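Local coordinates for Melibiose/raffinose/stachyose-binding protein MelE (Bacillus subtilis subsp. subtilis str. 168, PDB 4R6H) that binds melibiose, raffinose and stachyose and hands them to the ABC transporter that imports these sugars into the cell, at residues 187-199 with 384-396. Numbering follows the deposited sequence. Where two conformers were deposited one is given.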
loop_
_atom_site.group_PDB
_atom_site.type_symbol
_atom_site.label_atom_id
_atom_site.label_comp_id
_atom_site.label_asym_id
_atom_site.label_seq_id
_atom_site.Cartn_x
_atom_site.Cartn_y
_atom_site.Cartn_z
ATOM N N ALA A 187 2.017 -9.134 -13.870
ATOM C CA ALA A 187 1.685 -10.527 -13.553
ATOM C C ALA A 187 0.136 -10.664 -13.635
ATOM O O ALA A 187 -0.527 -10.826 -12.614
ATOM C CB ALA A 187 2.210 -10.912 -12.189
ATOM N N GLY A 188 -0.395 -10.623 -14.862
ATOM C CA GLY A 188 -1.806 -10.468 -15.092
ATOM C C GLY A 188 -2.596 -11.725 -14.763
ATOM O O GLY A 188 -3.822 -11.683 -14.722
ATOM N N TYR A 189 -1.937 -12.862 -14.535
ATOM C CA TYR A 189 -2.641 -14.030 -14.027
ATOM C C TYR A 189 -3.389 -13.710 -12.747
ATOM O O TYR A 189 -4.518 -14.260 -12.470
ATOM C CB TYR A 189 -1.661 -15.193 -13.796
ATOM C CG TYR A 189 -2.351 -16.485 -13.465
ATOM C CD1 TYR A 189 -2.722 -17.341 -14.484
ATOM C CD2 TYR A 189 -2.619 -16.821 -12.163
ATOM C CE1 TYR A 189 -3.358 -18.537 -14.196
ATOM C CE2 TYR A 189 -3.254 -18.030 -11.839
ATOM C CZ TYR A 189 -3.633 -18.874 -12.883
ATOM O OH TYR A 189 -4.267 -20.079 -12.595
ATOM N N ASP A 190 -2.792 -12.846 -11.908
ATOM C CA ASP A 190 -3.374 -12.403 -10.635
ATOM C C ASP A 190 -4.072 -11.073 -10.917
ATOM O O ASP A 190 -3.428 -10.086 -11.285
ATOM C CB ASP A 190 -2.299 -12.233 -9.573
ATOM C CG ASP A 190 -2.850 -11.886 -8.179
ATOM O OD1 ASP A 190 -3.998 -11.399 -8.032
ATOM O OD2 ASP A 190 -2.129 -12.101 -7.174
ATOM N N LYS A 191 -5.382 -11.055 -10.728
ATOM C CA LYS A 191 -6.139 -9.825 -11.025
ATOM C C LYS A 191 -5.663 -8.641 -10.209
ATOM O O LYS A 191 -5.800 -7.492 -10.677
ATOM C CB LYS A 191 -7.654 -10.045 -10.803
ATOM C CG LYS A 191 -8.080 -10.273 -9.378
ATOM C CD LYS A 191 -9.603 -10.193 -9.199
ATOM C CE LYS A 191 -10.375 -10.631 -10.437
ATOM N NZ LYS A 191 -11.841 -10.812 -10.195
ATOM N N SER A 192 -5.101 -8.871 -9.033
ATOM C CA SER A 192 -4.675 -7.760 -8.176
ATOM C C SER A 192 -3.561 -6.954 -8.902
ATOM O O SER A 192 -3.306 -5.785 -8.559
ATOM C CB SER A 192 -4.212 -8.263 -6.792
ATOM O OG SER A 192 -2.960 -8.849 -6.923
ATOM N N SER A 193 -2.858 -7.558 -9.856
ATOM C CA SER A 193 -1.829 -6.815 -10.621
ATOM C C SER A 193 -2.443 -5.642 -11.353
ATOM O O SER A 193 -1.839 -4.560 -11.462
ATOM C CB SER A 193 -1.120 -7.757 -11.593
ATOM O OG SER A 193 -0.489 -8.787 -10.825
ATOM N N PHE A 194 -3.621 -5.846 -11.931
ATOM C CA PHE A 194 -4.295 -4.737 -12.608
ATOM C C PHE A 194 -4.986 -3.812 -11.635
ATOM O O PHE A 194 -5.045 -2.588 -11.834
ATOM C CB PHE A 194 -5.291 -5.244 -13.637
ATOM C CG PHE A 194 -4.655 -6.062 -14.724
ATOM C CD1 PHE A 194 -3.795 -5.450 -15.626
ATOM C CD2 PHE A 194 -4.899 -7.432 -14.850
ATOM C CE1 PHE A 194 -3.198 -6.185 -16.633
ATOM C CE2 PHE A 194 -4.310 -8.166 -15.853
ATOM C CZ PHE A 194 -3.447 -7.553 -16.735
ATOM N N ALA A 195 -5.507 -4.356 -10.535
ATOM C CA ALA A 195 -6.076 -3.508 -9.537
ATOM C C ALA A 195 -5.068 -2.497 -9.026
ATOM O O ALA A 195 -5.408 -1.334 -8.745
ATOM C CB ALA A 195 -6.685 -4.310 -8.386
ATOM N N GLN A 196 -3.835 -2.935 -8.830
ATOM C CA GLN A 196 -2.809 -2.043 -8.318
ATOM C C GLN A 196 -2.581 -0.839 -9.264
ATOM O O GLN A 196 -2.378 0.302 -8.826
ATOM C CB GLN A 196 -1.496 -2.811 -8.105
ATOM C CG GLN A 196 -0.433 -1.943 -7.480
ATOM C CD GLN A 196 0.797 -2.655 -6.974
ATOM O OE1 GLN A 196 0.870 -3.873 -6.954
ATOM N NE2 GLN A 196 1.768 -1.864 -6.502
ATOM N N TYR A 197 -2.568 -1.146 -10.561
ATOM C CA TYR A 197 -2.433 -0.108 -11.585
ATOM C C TYR A 197 -3.564 0.925 -11.454
ATOM O O TYR A 197 -3.338 2.149 -11.399
ATOM C CB TYR A 197 -2.390 -0.758 -12.995
ATOM C CG TYR A 197 -2.701 0.209 -14.099
ATOM C CD1 TYR A 197 -1.728 1.096 -14.583
ATOM C CD2 TYR A 197 -3.981 0.296 -14.595
ATOM C CE1 TYR A 197 -2.053 2.037 -15.570
ATOM C CE2 TYR A 197 -4.317 1.229 -15.559
ATOM C CZ TYR A 197 -3.340 2.061 -16.073
ATOM O OH TYR A 197 -3.692 3.001 -17.032
ATOM N N TYR A 198 -4.790 0.425 -11.483
ATOM C CA TYR A 198 -5.939 1.322 -11.390
ATOM C C TYR A 198 -5.930 2.121 -10.102
ATOM O O TYR A 198 -6.193 3.326 -10.101
ATOM C CB TYR A 198 -7.237 0.571 -11.526
ATOM C CG TYR A 198 -7.671 0.171 -12.924
ATOM C CD1 TYR A 198 -7.973 1.126 -13.897
ATOM C CD2 TYR A 198 -7.918 -1.155 -13.246
ATOM C CE1 TYR A 198 -8.437 0.760 -15.161
ATOM C CE2 TYR A 198 -8.391 -1.514 -14.487
ATOM C CZ TYR A 198 -8.677 -0.556 -15.435
ATOM O OH TYR A 198 -9.142 -0.973 -16.669
ATOM N N ASP A 199 -5.703 1.428 -8.982
ATOM C CA ASP A 199 -5.777 2.064 -7.676
ATOM C C ASP A 199 -4.732 3.165 -7.527
ATOM O O ASP A 199 -5.057 4.296 -7.079
ATOM C CB ASP A 199 -5.628 0.968 -6.581
ATOM C CG ASP A 199 -6.248 1.335 -5.264
ATOM O OD1 ASP A 199 -7.078 2.222 -5.179
ATOM O OD2 ASP A 199 -5.972 0.613 -4.308
ATOM N N TRP A 384 -11.849 -3.151 -4.803
ATOM C CA TRP A 384 -10.518 -3.659 -5.178
ATOM C C TRP A 384 -10.615 -4.838 -6.112
ATOM O O TRP A 384 -9.972 -4.895 -7.148
ATOM C CB TRP A 384 -9.703 -4.007 -3.935
ATOM C CG TRP A 384 -8.421 -4.717 -4.199
ATOM C CD1 TRP A 384 -8.182 -6.079 -4.131
ATOM C CD2 TRP A 384 -7.184 -4.119 -4.608
ATOM N NE1 TRP A 384 -6.857 -6.344 -4.421
ATOM C CE2 TRP A 384 -6.218 -5.165 -4.695
ATOM C CE3 TRP A 384 -6.768 -2.806 -4.799
ATOM C CZ2 TRP A 384 -4.881 -4.919 -5.053
ATOM C CZ3 TRP A 384 -5.463 -2.561 -5.135
ATOM C CH2 TRP A 384 -4.522 -3.618 -5.253
ATOM N N ASP A 385 -11.461 -5.805 -5.756
ATOM C CA ASP A 385 -11.616 -6.976 -6.592
ATOM C C ASP A 385 -12.219 -6.616 -7.962
ATOM O O ASP A 385 -11.834 -7.184 -8.956
ATOM C CB ASP A 385 -12.456 -8.048 -5.881
ATOM C CG ASP A 385 -11.639 -8.907 -4.900
ATOM O OD1 ASP A 385 -10.391 -8.926 -4.944
ATOM O OD2 ASP A 385 -12.267 -9.595 -4.077
ATOM N N VAL A 386 -13.150 -5.665 -7.975
ATOM C CA VAL A 386 -13.794 -5.240 -9.202
ATOM C C VAL A 386 -12.760 -4.565 -10.120
ATOM O O VAL A 386 -12.716 -4.829 -11.302
ATOM C CB VAL A 386 -14.921 -4.246 -8.930
ATOM C CG1 VAL A 386 -15.540 -3.795 -10.246
ATOM C CG2 VAL A 386 -16.001 -4.898 -8.064
ATOM N N LEU A 387 -11.881 -3.726 -9.560
ATOM C CA LEU A 387 -10.810 -3.095 -10.392
ATOM C C LEU A 387 -9.913 -4.170 -11.038
ATOM O O LEU A 387 -9.510 -4.066 -12.179
ATOM C CB LEU A 387 -9.988 -2.120 -9.533
ATOM C CG LEU A 387 -10.716 -0.866 -9.039
ATOM C CD1 LEU A 387 -9.848 -0.170 -8.003
ATOM C CD2 LEU A 387 -11.103 0.069 -10.174
ATOM N N GLY A 388 -9.579 -5.196 -10.259
ATOM C CA GLY A 388 -8.762 -6.281 -10.774
ATOM C C GLY A 388 -9.451 -7.031 -11.901
ATOM O O GLY A 388 -8.848 -7.263 -12.959
ATOM N N THR A 389 -10.732 -7.346 -11.664
ATOM C CA THR A 389 -11.627 -7.998 -12.629
ATOM C C THR A 389 -11.628 -7.283 -13.967
ATOM O O THR A 389 -11.358 -7.878 -15.011
ATOM C CB THR A 389 -13.113 -8.050 -12.119
ATOM O OG1 THR A 389 -13.256 -9.022 -11.086
ATOM C CG2 THR A 389 -14.079 -8.335 -13.217
ATOM N N VAL A 390 -11.930 -5.999 -13.944
ATOM C CA VAL A 390 -12.107 -5.281 -15.204
ATOM C C VAL A 390 -10.775 -5.159 -15.943
ATOM O O VAL A 390 -10.711 -5.222 -17.174
ATOM C CB VAL A 390 -12.821 -3.919 -15.057
ATOM C CG1 VAL A 390 -14.219 -4.122 -14.469
ATOM C CG2 VAL A 390 -12.006 -2.887 -14.280
ATOM N N GLY A 391 -9.690 -4.987 -15.183
ATOM C CA GLY A 391 -8.404 -4.927 -15.823
ATOM C C GLY A 391 -8.014 -6.231 -16.475
ATOM O O GLY A 391 -7.480 -6.251 -17.579
ATOM N N GLN A 392 -8.321 -7.357 -15.813
ATOM C CA GLN A 392 -8.023 -8.638 -16.395
ATOM C C GLN A 392 -8.887 -8.893 -17.635
ATOM O O GLN A 392 -8.410 -9.421 -18.660
ATOM C CB GLN A 392 -8.266 -9.718 -15.343
ATOM C CG GLN A 392 -7.405 -10.920 -15.503
ATOM C CD GLN A 392 -7.543 -11.841 -14.315
ATOM O OE1 GLN A 392 -8.670 -12.150 -13.871
ATOM N NE2 GLN A 392 -6.415 -12.282 -13.779
ATOM N N GLU A 393 -10.151 -8.473 -17.579
ATOM C CA GLU A 393 -11.014 -8.601 -18.739
ATOM C C GLU A 393 -10.585 -7.701 -19.919
ATOM O O GLU A 393 -10.724 -8.061 -21.085
ATOM C CB GLU A 393 -12.479 -8.357 -18.340
ATOM C CG GLU A 393 -13.046 -9.492 -17.512
ATOM C CD GLU A 393 -14.554 -9.468 -17.475
ATOM O OE1 GLU A 393 -15.078 -8.624 -16.754
ATOM O OE2 GLU A 393 -15.183 -10.319 -18.139
ATOM N N LEU A 394 -10.044 -6.525 -19.606
ATOM C CA LEU A 394 -9.484 -5.662 -20.625
ATOM C C LEU A 394 -8.292 -6.375 -21.260
ATOM O O LEU A 394 -8.216 -6.506 -22.494
ATOM C CB LEU A 394 -9.052 -4.322 -20.004
ATOM C CG LEU A 394 -8.436 -3.313 -20.983
ATOM C CD1 LEU A 394 -8.478 -1.965 -20.285
ATOM C CD2 LEU A 394 -6.982 -3.595 -21.402
ATOM N N ALA A 395 -7.379 -6.893 -20.442
ATOM C CA ALA A 395 -6.157 -7.486 -20.983
ATOM C C ALA A 395 -6.467 -8.714 -21.821
ATOM O O ALA A 395 -5.734 -9.044 -22.770
ATOM C CB ALA A 395 -5.179 -7.853 -19.865
ATOM N N ALA A 396 -7.552 -9.401 -21.457
ATOM C CA ALA A 396 -7.976 -10.589 -22.181
ATOM C C ALA A 396 -8.892 -10.256 -23.385
ATOM O O ALA A 396 -9.384 -11.162 -24.029
ATOM C CB ALA A 396 -8.671 -11.542 -21.226
#
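Ala195 meets Trp384 through its methyl: CB sits over the centre of the six-membered ring, 3.6 Å from its centroid and almost on the ring normal, a CH-pi contact. With CG anti to the backbone N (chi1 171°), the indole of Trp384 is laid along helix 192-199, its CZ2 against Ser192 CB, its CH2 near Gln196 N, and CZ3 at its rim 3.3 Å from Asp199 OD2. An alanine in place of Trp384 would probably take away the ring face on which the Ala195 methyl rests and open a gap beside Ser192 and Asp199. Beside the ring the two helices close to 6.9 Å between axes, crossing at 107°, and Ala195 CA comes within 4.1 Å of Gly388 CA; a CB on Gly388 would clash with Lys191 O.

Phe194 is a knob among Gly388, Gly391, Gln392 and Ala395. Its CB lies 3.8 Å from Gly391 CA, CG against Gly391 C, CD2 near Gln392 N, CE2 near Gln392 CA, and CZ reaches Ala395 CB at 3.6 Å; Gly391 O stands over the ring centre. A CB on Gly391 would strike Phe194 CB. Tyr198 is a second knob, among Leu387, Val390, Gly391 and Leu394, with Gly391 CA at its ring edge and its hydroxyl bonded to Ser232. Gln392, its chain extended, sends NE2 to Gly188 O in a nearly straight bond (2.8 Å, 172°), lying in both the carbonyl and amide planes and tying the loop before the helix to helix 384-395.

The contact joins two helices of one lobe of this two-lobed binding protein. Helix 229-240 touches Phe194 and Tyr198, helix 401-420 packs on Val386 and Val390, and Asp199 bonds to Asp375 N of helix 374-378; strand 182-185 of the mixed sheet leads into 187-199.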